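Local atomic coordinates of aldose-aldose oxidoreductase (PDB entry 5A04), a protein that probably catalyses the oxidation of one aldose coupled to the reduction of another, using a bound nicotinamide cofactor, NADP(H). Residues L7-L12 / I76-T81. Numbering follows the deposited sequence.
Sequences LGYAIL and IVYVIT. With NDP (NADPH dihydro-nicotinamide-adenine-dinucleotide phosphate), chain G.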
loop_
_atom_site.group_PDB
_atom_site.type_symbol
_atom_site.label_atom_id
_atom_site.label_comp_id
_atom_site.label_asym_id
_atom_site.label_seq_id
_atom_site.Cartn_x
_atom_site.Cartn_y
_atom_site.Cartn_z
ATOM N N LEU A 7 0.787 33.537 -24.215
ATOM C CA LEU A 7 0.334 34.328 -23.081
ATOM C C LEU A 7 1.492 34.537 -22.122
ATOM O O LEU A 7 2.347 33.667 -21.991
ATOM C CB LEU A 7 -0.839 33.651 -22.377
ATOM C CG LEU A 7 -2.083 33.542 -23.258
ATOM C CD1 LEU A 7 -3.281 33.205 -22.398
ATOM C CD2 LEU A 7 -2.321 34.838 -24.035
ATOM N N GLY A 8 1.516 35.684 -21.448
ATOM C CA GLY A 8 2.639 36.030 -20.591
ATOM C C GLY A 8 2.447 35.627 -19.135
ATOM O O GLY A 8 1.444 35.963 -18.519
ATOM N N TYR A 9 3.421 34.902 -18.592
ATOM C CA TYR A 9 3.418 34.511 -17.180
ATOM C C TYR A 9 4.231 35.456 -16.299
ATOM O O TYR A 9 5.366 35.806 -16.638
ATOM C CB TYR A 9 4.002 33.100 -17.023
ATOM C CG TYR A 9 3.032 31.965 -17.189
ATOM C CD1 TYR A 9 2.595 31.555 -18.450
ATOM C CD2 TYR A 9 2.596 31.256 -16.076
ATOM C CE1 TYR A 9 1.704 30.496 -18.585
ATOM C CE2 TYR A 9 1.719 30.207 -16.193
ATOM C CZ TYR A 9 1.274 29.819 -17.437
ATOM O OH TYR A 9 0.397 28.754 -17.525
ATOM N N ALA A 10 3.660 35.849 -15.161
ATOM C CA ALA A 10 4.438 36.380 -14.060
ATOM C C ALA A 10 4.674 35.244 -13.068
ATOM O O ALA A 10 3.724 34.622 -12.611
ATOM C CB ALA A 10 3.705 37.561 -13.379
ATOM N N ILE A 11 5.934 34.948 -12.767
ATOM C CA ILE A 11 6.253 33.930 -11.769
ATOM C C ILE A 11 6.417 34.612 -10.413
ATOM O O ILE A 11 7.208 35.552 -10.262
ATOM C CB ILE A 11 7.532 33.141 -12.141
ATOM C CG1 ILE A 11 7.380 32.501 -13.531
ATOM C CG2 ILE A 11 7.826 32.064 -11.094
ATOM C CD1 ILE A 11 6.193 31.551 -13.671
ATOM N N LEU A 12 5.637 34.162 -9.430
ATOM C CA LEU A 12 5.600 34.819 -8.133
ATOM C C LEU A 12 6.106 33.859 -7.060
ATOM O O LEU A 12 5.511 32.806 -6.833
ATOM C CB LEU A 12 4.169 35.302 -7.830
ATOM C CG LEU A 12 3.971 36.202 -6.602
ATOM C CD1 LEU A 12 2.685 37.029 -6.778
ATOM C CD2 LEU A 12 3.881 35.383 -5.328
ATOM N N ILE A 76 -1.098 35.890 -16.892
ATOM C CA ILE A 76 -1.218 34.853 -15.864
ATOM C C ILE A 76 -0.211 35.098 -14.762
ATOM O O ILE A 76 0.935 35.437 -15.041
ATOM C CB ILE A 76 -0.963 33.430 -16.443
ATOM C CG1 ILE A 76 -1.971 33.098 -17.544
ATOM C CG2 ILE A 76 -0.995 32.385 -15.332
ATOM C CD1 ILE A 76 -1.482 32.000 -18.510
ATOM N N VAL A 77 -0.631 34.927 -13.512
ATOM C CA VAL A 77 0.298 34.898 -12.390
ATOM C C VAL A 77 0.389 33.461 -11.868
ATOM O O VAL A 77 -0.639 32.822 -11.606
ATOM C CB VAL A 77 -0.146 35.831 -11.248
ATOM C CG1 VAL A 77 0.794 35.698 -10.056
ATOM C CG2 VAL A 77 -0.229 37.287 -11.729
ATOM N N TYR A 78 1.612 32.963 -11.726
ATOM C CA TYR A 78 1.841 31.615 -11.220
ATOM C C TYR A 78 2.381 31.765 -9.804
ATOM O O TYR A 78 3.499 32.229 -9.598
ATOM C CB TYR A 78 2.812 30.863 -12.148
ATOM C CG TYR A 78 2.976 29.366 -11.930
ATOM C CD1 TYR A 78 2.482 28.732 -10.792
ATOM C CD2 TYR A 78 3.645 28.588 -12.878
ATOM C CE1 TYR A 78 2.659 27.369 -10.601
ATOM C CE2 TYR A 78 3.828 27.223 -12.699
ATOM C CZ TYR A 78 3.330 26.620 -11.561
ATOM O OH TYR A 78 3.506 25.268 -11.382
ATOM N N VAL A 79 1.548 31.409 -8.831
ATOM C CA VAL A 79 1.893 31.528 -7.423
ATOM C C VAL A 79 2.619 30.283 -6.911
ATOM O O VAL A 79 2.042 29.190 -6.877
ATOM C CB VAL A 79 0.626 31.762 -6.581
ATOM C CG1 VAL A 79 0.984 31.830 -5.095
ATOM C CG2 VAL A 79 -0.084 33.044 -7.046
ATOM N N ILE A 80 3.885 30.460 -6.521
ATOM C CA ILE A 80 4.754 29.351 -6.135
ATOM C C ILE A 80 5.411 29.681 -4.787
ATOM O O ILE A 80 6.636 29.633 -4.611
ATOM C CB ILE A 80 5.821 29.057 -7.242
ATOM C CG1 ILE A 80 5.166 29.122 -8.631
ATOM C CG2 ILE A 80 6.464 27.691 -7.025
ATOM C CD1 ILE A 80 6.077 28.684 -9.820
ATOM N N THR A 81 4.554 29.984 -3.818
ATOM C CA THR A 81 4.967 30.374 -2.471
ATOM C C THR A 81 4.653 29.273 -1.460
ATOM O O THR A 81 4.002 28.304 -1.810
ATOM C CB THR A 81 4.220 31.638 -2.047
ATOM O OG1 THR A 81 2.824 31.320 -1.979
ATOM C CG2 THR A 81 4.438 32.751 -3.076
HETATM P PA NDP G . 10.943 27.363 -1.566
HETATM O O1A NDP G . 11.057 27.593 -0.099
HETATM O O2A NDP G . 12.091 26.716 -2.290
HETATM O O5B NDP G . 10.592 28.770 -2.341
HETATM C C5B NDP G . 9.530 29.402 -1.683
HETATM C C4B NDP G . 9.593 30.865 -2.143
HETATM O O4B NDP G . 8.394 31.560 -1.793
HETATM C C3B NDP G . 10.759 31.587 -1.428
HETATM O O3B NDP G . 11.958 31.419 -2.116
HETATM C C2B NDP G . 10.325 33.049 -1.586
HETATM O O2B NDP G . 10.579 33.523 -2.776
HETATM C C1B NDP G . 8.745 32.901 -1.515
HETATM N N9A NDP G . 8.206 33.296 -0.211
HETATM C C8A NDP G . 7.294 34.317 0.041
HETATM N N7A NDP G . 7.008 34.456 1.350
HETATM C C5A NDP G . 7.776 33.473 1.981
HETATM C C6A NDP G . 7.915 33.105 3.332
HETATM N N6A NDP G . 7.208 33.772 4.308
HETATM N N1A NDP G . 8.744 32.087 3.715
HETATM C C2A NDP G . 9.418 31.464 2.677
HETATM N N3A NDP G . 9.383 31.695 1.360
HETATM C C4A NDP G . 8.539 32.733 1.025
HETATM O O3 NDP G . 9.595 26.396 -1.625
HETATM P PN NDP G . 9.394 25.511 -2.976
HETATM O O1N NDP G . 9.559 26.290 -4.217
HETATM O O2N NDP G . 9.827 24.072 -2.806
HETATM O O5D NDP G . 7.656 25.271 -2.859
HETATM C C5D NDP G . 6.921 26.446 -3.064
HETATM C C4D NDP G . 5.491 26.016 -3.497
HETATM O O4D NDP G . 5.607 25.136 -4.657
HETATM C C3D NDP G . 4.778 25.159 -2.385
HETATM O O3D NDP G . 3.363 25.423 -2.402
HETATM C C2D NDP G . 5.021 23.725 -2.832
HETATM O O2D NDP G . 3.969 22.856 -2.448
HETATM C C1D NDP G . 4.980 23.903 -4.390
HETATM N N1N NDP G . 5.799 22.877 -5.040
HETATM C C2N NDP G . 5.260 22.099 -6.052
HETATM C C3N NDP G . 6.046 21.165 -6.665
HETATM C C7N NDP G . 5.481 20.338 -7.730
HETATM O O7N NDP G . 6.094 19.365 -8.207
HETATM N N7N NDP G . 4.222 20.653 -8.234
HETATM C C4N NDP G . 7.471 20.945 -6.289
HETATM C C5N NDP G . 7.933 21.791 -5.179
HETATM C C6N NDP G . 7.135 22.696 -4.616
HETATM P P2B NDP G . 11.158 35.142 -2.892
HETATM O O1X NDP G . 10.089 35.872 -2.111
HETATM O O2X NDP G . 12.485 34.974 -2.217
HETATM O O3X NDP G . 11.174 35.372 -4.401
#
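Ala10 pairs with Val77 and Ile11 with Tyr78 where strands 7-12 and 76-79 run parallel, their axes 4.6 Å apart at closest approach and inclined by 29°. Five backbone hydrogen bonds join Gly8, Ala10 and Leu12 to Ile76, Tyr78 and Ile80; the two central ones, Ala10 N to Ile76 O and Tyr78 N to Ala10 O, are both nearly straight at 2.8 Å. Ile80 N still reaches Leu12 O, at 2.9 Å, so the pairing continues past the end of strand 76-79.

Tyr9, Ile11, Ile76 and Tyr78 share one face of the sheet. Ile76 lies alongside Tyr9: its CG2 sits over the ring face in a CH-pi contact, 4.0 Å from the centroid and 28° off the normal, while its CD1 reaches Tyr9 CE1 at 3.5 Å. Tyr78 CB meets the edge of the same ring, near its plane. Ile11 CG1 is anti to the carbonyl carbon, and the bend about CG1 (chi2 -58°) turns CD1 to 3.8 Å from Tyr78 CB; Ile80 CD1 covers a face of the Tyr78 ring. On the reverse face, against helix 86-95, Leu12 CD1 packs on Val77 CG1 at 4.0 Å. Leu12 CD2 reaches Thr81 CG2, in the loop beyond the strand, at 3.5 Å.

Both phenol groups are buried but satisfied, Tyr9 OH by Leu297 O and Tyr78 OH by Glu103 and Gln296. The strands are the central pair of a six-stranded parallel sheet ordered 3-2-1-4-5-6, as in the family's NAD-binding Rossmann fold. Apolar contacts and backbone bonds probably help hold the C-terminal end of 76-81 beside NADPH, where Ile80 CG2 approaches the ribose O4D and Thr81 O lies near O3D, consistent with positioning of the cofactor's nicotinamide half.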